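Local coordinates for protein UDP-N-Acetylenolpyruvylglucosamine Reductase (Thermus caldophilus, PDB 2GQT) that reduces UDP-N-acetylenolpyruvylglucosamine to UDP-N-acetylmuramate with a bound FAD, probably at the expense of NADPH, in the synthesis of the bacterial cell wall, at residues E32-A37 and I161-R166; A117-G122 and R186-Q191; E145-G150 and H155-G160. One frame throughout, in Å; residues are numbered along the deposited sequence.

In the fold
Contact 1 is buried and contact 2 lies at the surface, on opposite sides of the chain's centre with their own centres about 30 Å apart, yet FAD reaches both: adenine at 161-166, flavin at 117-122 and 186-191. Strand 161-171 of contact 1 runs on in the chain to helix 174-187 of contact 2. Contact 3, partly buried, is nested in the loops closed by both and touches contact 1, Val162 CG2 lying 3.8 Å from Leu156 CD1. The chemistry follows the place: methyl packing between helix and strand in contact 1, arginine, backbone amides and flavin in contact 2, a backbone hydrogen bond, a water and leucines in contact 3.

Contact 1 of 3, residues E32-A37 and I161-R166; sequences EELKRA and IVTRVR. With FAD (flavin-adenine dinucleotide), chain C.
Leu34 and Ile161 meet through their first torsions: Leu34 swings CG away from its own backbone N (chi1 -172°), which spreads both methyls over strand 161-171, while Ile161 sets CG1 opposite its carbonyl carbon (chi1 -56°) and sends CD1 to the helix. This is helix-on-sheet packing in a FAD-binding domain of the PCMH-type clan. Helix 31-37 rests on a mixed sheet, and Leu34, which also touches Val28 and Leu65 there and Phe134 of strand 128-135, fills the space between that sheet and the antiparallel one holding 161-171.

The two branches of Leu34 have separate partners. CD1 lies 3.9 Å from Ile161 CD1, the side chains sliding past one another in opposite directions. CD2 is 3.6 Å from Thr163 CG2 and arrives at a slant. Ile161 and Thr163 face the helix because the strand alternates; Thr163 turns its methyl to Leu34 while OG1 bonds to Glu132. That carboxylate also takes Arg164, whose guanidinium has a second salt bridge to Glu68. Thr163 and Arg164 both pair through their backbones with Glu132, as expected of a beta bulge.

The N1A and N6A positions of the adenine are read by the backbone of Val162. Its N donates to FAD N1A at 2.9 Å, and FAD N6A donates to Val162 O at 2.9 Å with an N-H...O angle of 166°. The pair matches the donor-acceptor pattern adenine uses in Watson-Crick pairing, which is consistent with recognition of adenine by its amino group and the neighbouring ring nitrogen. The Val162 side chain lies close to the ring, its CB 3.7 Å from FAD N1A. Within the helix Lys35 and Glu32 form a salt bridge, Lys35 NZ meeting Glu32 OE2 on its syn side at 3.1 Å.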
loop_
_atom_site.group_PDB
_atom_site.type_symbol
_atom_site.label_atom_id
_atom_site.label_comp_id
_atom_site.label_asym_id
_atom_site.label_seq_id
_atom_site.Cartn_x
_atom_site.Cartn_y
_atom_site.Cartn_z
ATOM N N GLU A 32 1.055 -14.575 -19.660
ATOM C CA GLU A 32 2.285 -15.235 -20.109
ATOM C C GLU A 32 3.550 -14.513 -19.648
ATOM O O GLU A 32 4.532 -15.152 -19.270
ATOM C CB GLU A 32 2.287 -15.437 -21.632
ATOM C CG GLU A 32 1.336 -16.529 -22.114
ATOM C CD GLU A 32 1.584 -17.865 -21.429
ATOM O OE1 GLU A 32 2.749 -18.323 -21.400
ATOM O OE2 GLU A 32 0.613 -18.454 -20.911
ATOM N N GLU A 33 3.519 -13.182 -19.664
ATOM C CA GLU A 33 4.637 -12.395 -19.161
ATOM C C GLU A 33 4.809 -12.596 -17.651
ATOM O O GLU A 33 5.931 -12.694 -17.168
ATOM C CB GLU A 33 4.473 -10.913 -19.519
ATOM C CG GLU A 33 4.742 -10.607 -21.005
ATOM C CD GLU A 33 4.454 -9.164 -21.393
ATOM O OE1 GLU A 33 4.519 -8.836 -22.600
ATOM O OE2 GLU A 33 4.159 -8.346 -20.501
ATOM N N LEU A 34 3.699 -12.687 -16.918
ATOM C CA LEU A 34 3.757 -12.985 -15.476
ATOM C C LEU A 34 4.380 -14.356 -15.196
ATOM O O LEU A 34 5.211 -14.484 -14.295
ATOM C CB LEU A 34 2.376 -12.888 -14.824
ATOM C CG LEU A 34 2.383 -13.006 -13.294
ATOM C CD1 LEU A 34 3.276 -11.946 -12.648
ATOM C CD2 LEU A 34 0.977 -12.929 -12.750
ATOM N N LYS A 35 3.985 -15.367 -15.972
ATOM C CA LYS A 35 4.538 -16.720 -15.828
ATOM C C LYS A 35 6.054 -16.718 -16.010
ATOM O O LYS A 35 6.773 -17.390 -15.266
ATOM C CB LYS A 35 3.862 -17.698 -16.797
ATOM C CG LYS A 35 2.450 -18.086 -16.367
ATOM C CD LYS A 35 1.604 -18.601 -17.521
ATOM C CE LYS A 35 1.635 -20.112 -17.635
ATOM N NZ LYS A 35 0.674 -20.567 -18.677
ATOM N N ARG A 36 6.530 -15.927 -16.971
ATOM C CA ARG A 36 7.958 -15.801 -17.251
ATOM C C ARG A 36 8.717 -15.034 -16.161
ATOM O O ARG A 36 9.782 -15.464 -15.716
ATOM C CB ARG A 36 8.189 -15.160 -18.628
ATOM C CG ARG A 36 9.652 -14.944 -18.979
ATOM C CD ARG A 36 9.821 -13.980 -20.132
ATOM N NE ARG A 36 11.088 -13.257 -20.019
ATOM C CZ ARG A 36 11.379 -12.125 -20.653
ATOM N NH1 ARG A 36 10.493 -11.552 -21.462
ATOM N NH2 ARG A 36 12.562 -11.559 -20.472
ATOM N N ALA A 37 8.164 -13.903 -15.727
ATOM C CA ALA A 37 8.807 -13.072 -14.710
ATOM C C ALA A 37 9.018 -13.824 -13.392
ATOM O O ALA A 37 9.994 -13.574 -12.687
ATOM C CB ALA A 37 7.992 -11.812 -14.472
ATOM N N ILE A 161 0.852 -13.724 -5.909
ATOM C CA ILE A 161 0.674 -12.413 -6.514
ATOM C C ILE A 161 -0.817 -12.215 -6.764
ATOM O O ILE A 161 -1.428 -12.968 -7.523
ATOM C CB ILE A 161 1.451 -12.305 -7.837
ATOM C CG1 ILE A 161 2.930 -12.625 -7.611
ATOM C CG2 ILE A 161 1.262 -10.910 -8.460
ATOM C CD1 ILE A 161 3.764 -12.572 -8.869
ATOM N N VAL A 162 -1.415 -11.228 -6.105
ATOM C CA VAL A 162 -2.797 -10.863 -6.402
ATOM C C VAL A 162 -2.828 -10.244 -7.799
ATOM O O VAL A 162 -2.081 -9.307 -8.077
ATOM C CB VAL A 162 -3.338 -9.872 -5.368
ATOM C CG1 VAL A 162 -4.768 -9.444 -5.709
ATOM C CG2 VAL A 162 -3.257 -10.478 -3.964
ATOM N N THR A 163 -3.655 -10.800 -8.675
ATOM C CA THR A 163 -3.682 -10.365 -10.070
ATOM C C THR A 163 -4.975 -9.649 -10.460
ATOM O O THR A 163 -4.963 -8.818 -11.374
ATOM C CB THR A 163 -3.459 -11.549 -11.021
ATOM O OG1 THR A 163 -4.323 -12.626 -10.640
ATOM C CG2 THR A 163 -2.021 -12.013 -10.937
ATOM N N ARG A 164 -6.062 -9.940 -9.746
ATOM C CA ARG A 164 -7.393 -9.478 -10.127
ATOM C C ARG A 164 -8.342 -9.713 -8.961
ATOM O O ARG A 164 -8.169 -10.683 -8.233
ATOM C CB ARG A 164 -7.860 -10.384 -11.273
ATOM C CG ARG A 164 -8.599 -9.784 -12.406
ATOM C CD ARG A 164 -8.532 -10.810 -13.529
ATOM N NE ARG A 164 -7.695 -10.285 -14.589
ATOM C CZ ARG A 164 -6.567 -10.809 -15.063
ATOM N NH1 ARG A 164 -6.063 -11.956 -14.621
ATOM N NH2 ARG A 164 -5.947 -10.163 -16.034
ATOM N N VAL A 165 -9.354 -8.867 -8.806
ATOM C CA VAL A 165 -10.372 -9.064 -7.778
ATOM C C VAL A 165 -11.774 -8.810 -8.327
ATOM O O VAL A 165 -11.935 -8.154 -9.362
ATOM C CB VAL A 165 -10.146 -8.160 -6.527
ATOM C CG1 VAL A 165 -8.749 -8.338 -5.952
ATOM C CG2 VAL A 165 -10.427 -6.690 -6.831
ATOM N N ARG A 166 -12.772 -9.302 -7.603
ATOM C CA ARG A 166 -14.152 -8.889 -7.772
ATOM C C ARG A 166 -14.521 -8.147 -6.512
ATOM O O ARG A 166 -14.223 -8.602 -5.412
ATOM C CB ARG A 166 -15.082 -10.085 -7.957
ATOM C CG ARG A 166 -14.775 -10.962 -9.149
ATOM C CD ARG A 166 -15.894 -11.948 -9.356
ATOM N NE ARG A 166 -17.134 -11.215 -9.597
ATOM C CZ ARG A 166 -17.675 -11.000 -10.799
ATOM N NH1 ARG A 166 -17.127 -11.532 -11.880
ATOM N NH2 ARG A 166 -18.789 -10.284 -10.906
HETATM P PA FAD C . 3.397 -1.513 -1.784
HETATM O O1A FAD C . 3.836 -0.536 -0.774
HETATM O O2A FAD C . 3.908 -1.432 -3.171
HETATM O O5B FAD C . 3.650 -2.995 -1.279
HETATM C C5B FAD C . 3.238 -3.368 0.042
HETATM C C4B FAD C . 3.248 -4.874 0.179
HETATM O O4B FAD C . 2.252 -5.422 -0.710
HETATM C C3B FAD C . 4.579 -5.536 -0.204
HETATM O O3B FAD C . 4.727 -6.709 0.598
HETATM C C2B FAD C . 4.344 -5.918 -1.661
HETATM O O2B FAD C . 5.170 -7.006 -2.073
HETATM C C1B FAD C . 2.897 -6.360 -1.608
HETATM N N9A FAD C . 2.172 -6.319 -2.896
HETATM C C8A FAD C . 1.964 -5.241 -3.669
HETATM N N7A FAD C . 1.246 -5.604 -4.734
HETATM C C5A FAD C . 0.971 -6.909 -4.625
HETATM C C6A FAD C . 0.292 -7.847 -5.412
HETATM N N6A FAD C . -0.317 -7.526 -6.561
HETATM N N1A FAD C . 0.228 -9.121 -4.976
HETATM C C2A FAD C . 0.819 -9.495 -3.833
HETATM N N3A FAD C . 1.489 -8.649 -3.056
HETATM C C4A FAD C . 1.571 -7.364 -3.452
HETATM N N1 FAD C . -2.724 1.923 4.931
HETATM C C2 FAD C . -3.914 1.593 5.542
HETATM O O2 FAD C . -4.156 0.425 5.812
HETATM N N3 FAD C . -4.824 2.592 5.877
HETATM C C4 FAD C . -4.581 3.929 5.587
HETATM O O4 FAD C . -5.417 4.786 5.890
HETATM C C4X FAD C . -3.379 4.251 4.960
HETATM N N5 FAD C . -3.088 5.580 4.660
HETATM C C5X FAD C . -1.908 5.887 3.970
HETATM C C6 FAD C . -1.658 7.212 3.614
HETATM C C7 FAD C . -0.503 7.553 2.916
HETATM C C7M FAD C . -0.257 9.015 2.525
HETATM C C8 FAD C . 0.413 6.550 2.582
HETATM C C8M FAD C . 1.696 6.907 1.818
HETATM C C9 FAD C . 0.167 5.229 2.946
HETATM C C9A FAD C . -0.991 4.880 3.641
HETATM N N10 FAD C . -1.253 3.551 4.013
HETATM C C10 FAD C . -2.460 3.247 4.639
HETATM C "C1'" FAD C . -0.271 2.458 3.783
HETATM C "C2'" FAD C . -0.386 1.852 2.375
HETATM O "O2'" FAD C . -1.076 2.752 1.485
HETATM C "C3'" FAD C . -1.126 0.513 2.374
HETATM O "O3'" FAD C . -0.403 -0.439 3.166
HETATM C "C4'" FAD C . -1.338 -0.018 0.950
HETATM O "O4'" FAD C . -2.216 -1.144 0.995
HETATM C "C5'" FAD C . -0.043 -0.421 0.250
HETATM O "O5'" FAD C . -0.377 -0.694 -1.112
HETATM P P FAD C . 0.711 -0.447 -2.253
HETATM O O1P FAD C . 0.085 -0.863 -3.523
HETATM O O2P FAD C . 1.321 0.896 -2.147
HETATM O O3P FAD C . 1.774 -1.575 -1.831
#

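Contact 2 of 3, residues A117-G122 and R186-Q191; sequences AGTRFG and RARKGQ. With FAD (flavin-adenine dinucleotide), chain C.
Arg188 passes Thr119 at about a right angle on its way to the flavin. From CB the chain runs extended through CG to CD, then bends at chi3 (69°), turning the guanidinium in to the isoalloxazine. NE makes a weak bond to Gln191 OE1 at 3.3 Å. NH1 donates to FAD O4 at 2.9 Å, has Thr119 CG2 3.6 Å away, and adds a weak bond to Leu103 O. NH2 donates to FAD N5 at 2.9 Å and to Gln191 OE1, also at 2.9 Å, in the carbonyl plane on a lone pair; a weak bond runs from it to FAD O4.

In the 117-122 loop of the FAD-binding domain, facing the C-terminal domain's helix 174-187 and its following turn, Gly118 pairs with the pyrimidine end of the flavin: its O accepts from FAD N3 at 2.7 Å, almost straight (178°), and its N donates to FAD O2. Thr119 OG1 closes an ST turn on Phe121 N and also bonds to Gly101. Farther out, Ala187 CB sits 3.7 Å from Phe121 CZ at the ring edge, while Arg120 lays CG over the ring centre. A water joins Arg120 NH1 to Ala187 O.

A leucine at Arg188 has no N-H to give and would probably leave FAD N5 and O4 short of donors and the Gln191 amide less firmly oriented. N5 is where flavins accept and pass on hydride, so a guanidinium bonded to both N5 and O4 is likely to draw electron density from the ring and favour its reduction.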
loop_
_atom_site.group_PDB
_atom_site.type_symbol
_atom_site.label_atom_id
_atom_site.label_comp_id
_atom_site.label_asym_id
_atom_site.label_seq_id
_atom_site.Cartn_x
_atom_site.Cartn_y
_atom_site.Cartn_z
ATOM N N ALA A 117 -5.701 -3.088 3.563
ATOM C CA ALA A 117 -5.677 -1.665 3.895
ATOM C C ALA A 117 -7.038 -1.205 4.389
ATOM O O ALA A 117 -8.074 -1.635 3.876
ATOM C CB ALA A 117 -5.226 -0.847 2.707
ATOM N N GLY A 118 -7.035 -0.320 5.379
ATOM C CA GLY A 118 -8.290 0.154 5.926
ATOM C C GLY A 118 -8.198 1.336 6.854
ATOM O O GLY A 118 -7.112 1.852 7.144
ATOM N N THR A 119 -9.373 1.779 7.284
ATOM C CA THR A 119 -9.543 2.901 8.199
ATOM C C THR A 119 -10.571 2.472 9.246
ATOM O O THR A 119 -11.036 1.331 9.225
ATOM C CB THR A 119 -10.067 4.139 7.448
ATOM O OG1 THR A 119 -11.388 3.870 6.958
ATOM C CG2 THR A 119 -9.147 4.522 6.288
ATOM N N ARG A 120 -10.949 3.384 10.136
ATOM C CA ARG A 120 -11.993 3.094 11.127
ATOM C C ARG A 120 -13.344 2.815 10.462
ATOM O O ARG A 120 -14.271 2.317 11.103
ATOM C CB ARG A 120 -12.132 4.243 12.138
ATOM C CG ARG A 120 -12.722 5.543 11.585
ATOM C CD ARG A 120 -13.177 6.490 12.701
ATOM N NE ARG A 120 -12.033 7.078 13.394
ATOM C CZ ARG A 120 -11.658 8.352 13.304
ATOM N NH1 ARG A 120 -12.349 9.215 12.568
ATOM N NH2 ARG A 120 -10.592 8.767 13.974
ATOM N N PHE A 121 -13.448 3.164 9.182
ATOM C CA PHE A 121 -14.695 3.058 8.429
ATOM C C PHE A 121 -14.896 1.706 7.748
ATOM O O PHE A 121 -16.034 1.238 7.594
ATOM C CB PHE A 121 -14.790 4.206 7.419
ATOM C CG PHE A 121 -14.605 5.570 8.038
ATOM C CD1 PHE A 121 -13.385 6.235 7.939
ATOM C CD2 PHE A 121 -15.644 6.181 8.737
ATOM C CE1 PHE A 121 -13.208 7.492 8.515
ATOM C CE2 PHE A 121 -15.474 7.437 9.311
ATOM C CZ PHE A 121 -14.255 8.096 9.196
ATOM N N GLY A 122 -13.794 1.080 7.350
ATOM C CA GLY A 122 -13.831 -0.166 6.594
ATOM C C GLY A 122 -12.444 -0.590 6.163
ATOM O O GLY A 122 -11.492 0.196 6.237
ATOM N N ARG A 186 -12.712 14.342 6.203
ATOM C CA ARG A 186 -12.647 15.121 7.442
ATOM C C ARG A 186 -11.799 14.409 8.493
ATOM O O ARG A 186 -10.954 15.028 9.137
ATOM C CB ARG A 186 -14.054 15.413 7.994
ATOM C CG ARG A 186 -14.070 16.467 9.120
ATOM C CD ARG A 186 -15.228 16.261 10.106
ATOM N NE ARG A 186 -15.155 14.935 10.715
ATOM C CZ ARG A 186 -14.393 14.620 11.761
ATOM N NH1 ARG A 186 -13.644 15.544 12.363
ATOM N NH2 ARG A 186 -14.380 13.373 12.211
ATOM N N ALA A 187 -12.010 13.107 8.642
ATOM C CA ALA A 187 -11.280 12.307 9.615
ATOM C C ALA A 187 -9.772 12.253 9.348
ATOM O O ALA A 187 -8.992 12.086 10.276
ATOM C CB ALA A 187 -11.858 10.906 9.683
ATOM N N ARG A 188 -9.377 12.418 8.088
ATOM C CA ARG A 188 -7.962 12.360 7.669
ATOM C C ARG A 188 -7.275 13.733 7.640
ATOM O O ARG A 188 -6.086 13.826 7.293
ATOM C CB ARG A 188 -7.838 11.668 6.298
ATOM C CG ARG A 188 -8.516 10.290 6.187
ATOM C CD ARG A 188 -8.116 9.576 4.894
ATOM N NE ARG A 188 -6.711 9.204 4.975
ATOM C CZ ARG A 188 -6.221 7.967 4.964
ATOM N NH1 ARG A 188 -6.991 6.905 4.746
ATOM N NH2 ARG A 188 -4.919 7.805 5.116
ATOM N N LYS A 189 -7.994 14.786 8.035
ATOM C CA LYS A 189 -7.500 16.171 7.907
ATOM C C LYS A 189 -6.169 16.442 8.616
ATOM O O LYS A 189 -5.375 17.279 8.166
ATOM C CB LYS A 189 -8.563 17.168 8.389
ATOM C CG LYS A 189 -8.502 18.547 7.727
ATOM C CD LYS A 189 -7.755 19.582 8.567
ATOM C CE LYS A 189 -8.593 20.082 9.737
ATOM N NZ LYS A 189 -7.822 21.028 10.585
ATOM N N GLY A 190 -5.930 15.741 9.721
ATOM C CA GLY A 190 -4.713 15.938 10.516
ATOM C C GLY A 190 -3.446 15.294 9.979
ATOM O O GLY A 190 -2.368 15.471 10.546
ATOM N N GLN A 191 -3.567 14.526 8.902
ATOM C CA GLN A 191 -2.413 13.897 8.271
ATOM C C GLN A 191 -1.679 14.935 7.409
ATOM O O GLN A 191 -2.282 15.936 7.005
ATOM C CB GLN A 191 -2.869 12.666 7.479
ATOM C CG GLN A 191 -3.455 11.595 8.419
ATOM C CD GLN A 191 -4.221 10.481 7.725
ATOM O OE1 GLN A 191 -3.969 10.154 6.563
ATOM N NE2 GLN A 191 -5.159 9.879 8.452
HETATM P PA FAD C . 3.397 -1.513 -1.784
HETATM O O1A FAD C . 3.836 -0.536 -0.774
HETATM O O2A FAD C . 3.908 -1.432 -3.171
HETATM O O5B FAD C . 3.650 -2.995 -1.279
HETATM C C5B FAD C . 3.238 -3.368 0.042
HETATM C C4B FAD C . 3.248 -4.874 0.179
HETATM O O4B FAD C . 2.252 -5.422 -0.710
HETATM C C3B FAD C . 4.579 -5.536 -0.204
HETATM O O3B FAD C . 4.727 -6.709 0.598
HETATM C C2B FAD C . 4.344 -5.918 -1.661
HETATM O O2B FAD C . 5.170 -7.006 -2.073
HETATM C C1B FAD C . 2.897 -6.360 -1.608
HETATM N N9A FAD C . 2.172 -6.319 -2.896
HETATM C C8A FAD C . 1.964 -5.241 -3.669
HETATM N N7A FAD C . 1.246 -5.604 -4.734
HETATM C C5A FAD C . 0.971 -6.909 -4.625
HETATM C C6A FAD C . 0.292 -7.847 -5.412
HETATM N N6A FAD C . -0.317 -7.526 -6.561
HETATM N N1A FAD C . 0.228 -9.121 -4.976
HETATM C C2A FAD C . 0.819 -9.495 -3.833
HETATM N N3A FAD C . 1.489 -8.649 -3.056
HETATM C C4A FAD C . 1.571 -7.364 -3.452
HETATM N N1 FAD C . -2.724 1.923 4.931
HETATM C C2 FAD C . -3.914 1.593 5.542
HETATM O O2 FAD C . -4.156 0.425 5.812
HETATM N N3 FAD C . -4.824 2.592 5.877
HETATM C C4 FAD C . -4.581 3.929 5.587
HETATM O O4 FAD C . -5.417 4.786 5.890
HETATM C C4X FAD C . -3.379 4.251 4.960
HETATM N N5 FAD C . -3.088 5.580 4.660
HETATM C C5X FAD C . -1.908 5.887 3.970
HETATM C C6 FAD C . -1.658 7.212 3.614
HETATM C C7 FAD C . -0.503 7.553 2.916
HETATM C C7M FAD C . -0.257 9.015 2.525
HETATM C C8 FAD C . 0.413 6.550 2.582
HETATM C C8M FAD C . 1.696 6.907 1.818
HETATM C C9 FAD C . 0.167 5.229 2.946
HETATM C C9A FAD C . -0.991 4.880 3.641
HETATM N N10 FAD C . -1.253 3.551 4.013
HETATM C C10 FAD C . -2.460 3.247 4.639
HETATM C "C1'" FAD C . -0.271 2.458 3.783
HETATM C "C2'" FAD C . -0.386 1.852 2.375
HETATM O "O2'" FAD C . -1.076 2.752 1.485
HETATM C "C3'" FAD C . -1.126 0.513 2.374
HETATM O "O3'" FAD C . -0.403 -0.439 3.166
HETATM C "C4'" FAD C . -1.338 -0.018 0.950
HETATM O "O4'" FAD C . -2.216 -1.144 0.995
HETATM C "C5'" FAD C . -0.043 -0.421 0.250
HETATM O "O5'" FAD C . -0.377 -0.694 -1.112
HETATM P P FAD C . 0.711 -0.447 -2.253
HETATM O O1P FAD C . 0.085 -0.863 -3.523
HETATM O O2P FAD C . 1.321 0.896 -2.147
HETATM O O3P FAD C . 1.774 -1.575 -1.831
HETATM O O HOH W 1 -10.415 11.779 12.830
#

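Contact 3 of 3, residues E145-G150 and H155-G160; sequences EELGFG and HLPPGG
Leu147, which meets Leu156 and Pro157 across the contact, first covers a flat group of its own segment: its CB lies 3.8 Å above one face of the Phe149 ring, offset toward the rim. The Phe149 side chain also touches Val113 of helix 109-114 and Leu128 of strand 128-135. The His155 imidazole behaves differently. Its CG stands opposite the backbone N (chi1 -167°), and the ring leads away from 145-150, leaving CB to rest near Leu147 O and Gly148 CA.

The main chain joins the two segments at one point. His155 N donates to Leu147 O at 2.8 Å, nearly straight at 167° but 27° out of the carbonyl plane. A water spans the next pair of carbonyls, donating to Glu146 O at 2.9 Å and to His155 O at 2.7 Å, which satisfies two acceptors that could not bond each other. Gly148 fits this close approach, for a beta carbon on it would lie 2.6 Å from His155 CB, and its positive phi suits glycine too.

The side-chain packing is aliphatic. Leu147 CD2 stands 4.1 Å from Leu156 CD2, the two side chains meeting at a slant, and 4.3 Å from Pro157 CD. Pro157 then opens a type II beta turn, closed by Gly160 N to Pro157 O at 2.8 Å.

The bond and the leucine pair close the base of a loop whose four intervening residues include Arg152, probably an active-site residue. Both segments lie between strands 138-142 and 161-171. Leu147 packs on Val131 and Tyr142, Pro157 on His135 and Tyr142, while Leu156, whose side chain lies close to FAD, leans on Lys114 of helix 109-114.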
loop_
_atom_site.group_PDB
_atom_site.type_symbol
_atom_site.label_atom_id
_atom_site.label_comp_id
_atom_site.label_asym_id
_atom_site.label_seq_id
_atom_site.Cartn_x
_atom_site.Cartn_y
_atom_site.Cartn_z
ATOM N N GLU A 145 -12.431 -14.954 2.634
ATOM C CA GLU A 145 -12.326 -15.758 3.857
ATOM C C GLU A 145 -11.223 -16.825 3.796
ATOM O O GLU A 145 -10.888 -17.428 4.825
ATOM C CB GLU A 145 -13.679 -16.375 4.229
ATOM C CG GLU A 145 -14.310 -17.229 3.132
ATOM C CD GLU A 145 -15.286 -16.466 2.251
ATOM O OE1 GLU A 145 -15.076 -15.258 2.026
ATOM O OE2 GLU A 145 -16.258 -17.082 1.774
ATOM N N GLU A 146 -10.652 -17.054 2.615
ATOM C CA GLU A 146 -9.561 -18.018 2.438
ATOM C C GLU A 146 -8.176 -17.398 2.561
ATOM O O GLU A 146 -7.178 -18.111 2.496
ATOM C CB GLU A 146 -9.664 -18.696 1.072
ATOM C CG GLU A 146 -10.878 -19.565 0.905
ATOM C CD GLU A 146 -10.938 -20.173 -0.471
ATOM O OE1 GLU A 146 -10.347 -21.263 -0.657
ATOM O OE2 GLU A 146 -11.534 -19.542 -1.376
ATOM N N LEU A 147 -8.110 -16.084 2.734
ATOM C CA LEU A 147 -6.836 -15.378 2.629
ATOM C C LEU A 147 -6.254 -14.903 3.951
ATOM O O LEU A 147 -5.323 -14.098 3.963
ATOM C CB LEU A 147 -6.982 -14.210 1.644
ATOM C CG LEU A 147 -7.370 -14.612 0.216
ATOM C CD1 LEU A 147 -7.423 -13.375 -0.650
ATOM C CD2 LEU A 147 -6.387 -15.624 -0.361
ATOM N N GLY A 148 -6.789 -15.410 5.058
ATOM C CA GLY A 148 -6.224 -15.127 6.369
ATOM C C GLY A 148 -6.130 -13.654 6.709
ATOM O O GLY A 148 -5.119 -13.202 7.256
ATOM N N PHE A 149 -7.189 -12.909 6.410
ATOM C CA PHE A 149 -7.191 -11.484 6.704
ATOM C C PHE A 149 -7.223 -11.209 8.198
ATOM O O PHE A 149 -7.899 -11.905 8.960
ATOM C CB PHE A 149 -8.369 -10.785 6.039
ATOM C CG PHE A 149 -8.211 -10.603 4.561
ATOM C CD1 PHE A 149 -7.153 -9.855 4.040
ATOM C CD2 PHE A 149 -9.132 -11.162 3.685
ATOM C CE1 PHE A 149 -7.019 -9.673 2.669
ATOM C CE2 PHE A 149 -8.999 -10.981 2.305
ATOM C CZ PHE A 149 -7.936 -10.232 1.797
ATOM N N GLY A 150 -6.466 -10.197 8.600
ATOM C CA GLY A 150 -6.497 -9.657 9.952
ATOM C C GLY A 150 -6.304 -8.160 9.824
ATOM O O GLY A 150 -6.333 -7.611 8.717
ATOM N N HIS A 155 -2.733 -13.537 4.752
ATOM C CA HIS A 155 -1.903 -14.735 4.667
ATOM C C HIS A 155 -2.137 -15.326 3.284
ATOM O O HIS A 155 -2.891 -16.285 3.110
ATOM C CB HIS A 155 -2.269 -15.732 5.783
ATOM C CG HIS A 155 -1.291 -16.850 5.969
ATOM N ND1 HIS A 155 0.064 -16.648 6.128
ATOM C CD2 HIS A 155 -1.488 -18.185 6.088
ATOM C CE1 HIS A 155 0.663 -17.814 6.300
ATOM N NE2 HIS A 155 -0.257 -18.763 6.276
ATOM N N LEU A 156 -1.530 -14.707 2.278
ATOM C CA LEU A 156 -1.664 -15.209 0.919
ATOM C C LEU A 156 -0.900 -16.512 0.754
ATOM O O LEU A 156 0.039 -16.777 1.515
ATOM C CB LEU A 156 -1.127 -14.191 -0.092
ATOM C CG LEU A 156 -1.783 -12.820 -0.148
ATOM C CD1 LEU A 156 -1.108 -11.989 -1.221
ATOM C CD2 LEU A 156 -3.269 -12.919 -0.410
ATOM N N PRO A 157 -1.296 -17.339 -0.231
ATOM C CA PRO A 157 -0.449 -18.484 -0.555
ATOM C C PRO A 157 1.000 -18.064 -0.763
ATOM O O PRO A 157 1.248 -16.972 -1.280
ATOM C CB PRO A 157 -1.057 -19.003 -1.853
ATOM C CG PRO A 157 -2.496 -18.632 -1.751
ATOM C CD PRO A 157 -2.517 -17.303 -1.058
ATOM N N PRO A 158 1.962 -18.903 -0.337
ATOM C CA PRO A 158 3.375 -18.552 -0.470
ATOM C C PRO A 158 3.754 -18.087 -1.878
ATOM O O PRO A 158 3.450 -18.771 -2.861
ATOM C CB PRO A 158 4.097 -19.855 -0.091
ATOM C CG PRO A 158 3.157 -20.545 0.788
ATOM C CD PRO A 158 1.781 -20.207 0.331
ATOM N N GLY A 159 4.410 -16.936 -1.957
ATOM C CA GLY A 159 4.803 -16.348 -3.230
ATOM C C GLY A 159 3.649 -15.750 -4.026
ATOM O O GLY A 159 3.838 -15.309 -5.162
ATOM N N GLY A 160 2.460 -15.703 -3.429
ATOM C CA GLY A 160 1.245 -15.308 -4.145
ATOM C C GLY A 160 1.253 -13.883 -4.651
ATOM O O GLY A 160 1.618 -12.952 -3.930
HETATM O O HOH W 2 -4.640 -18.160 3.845
#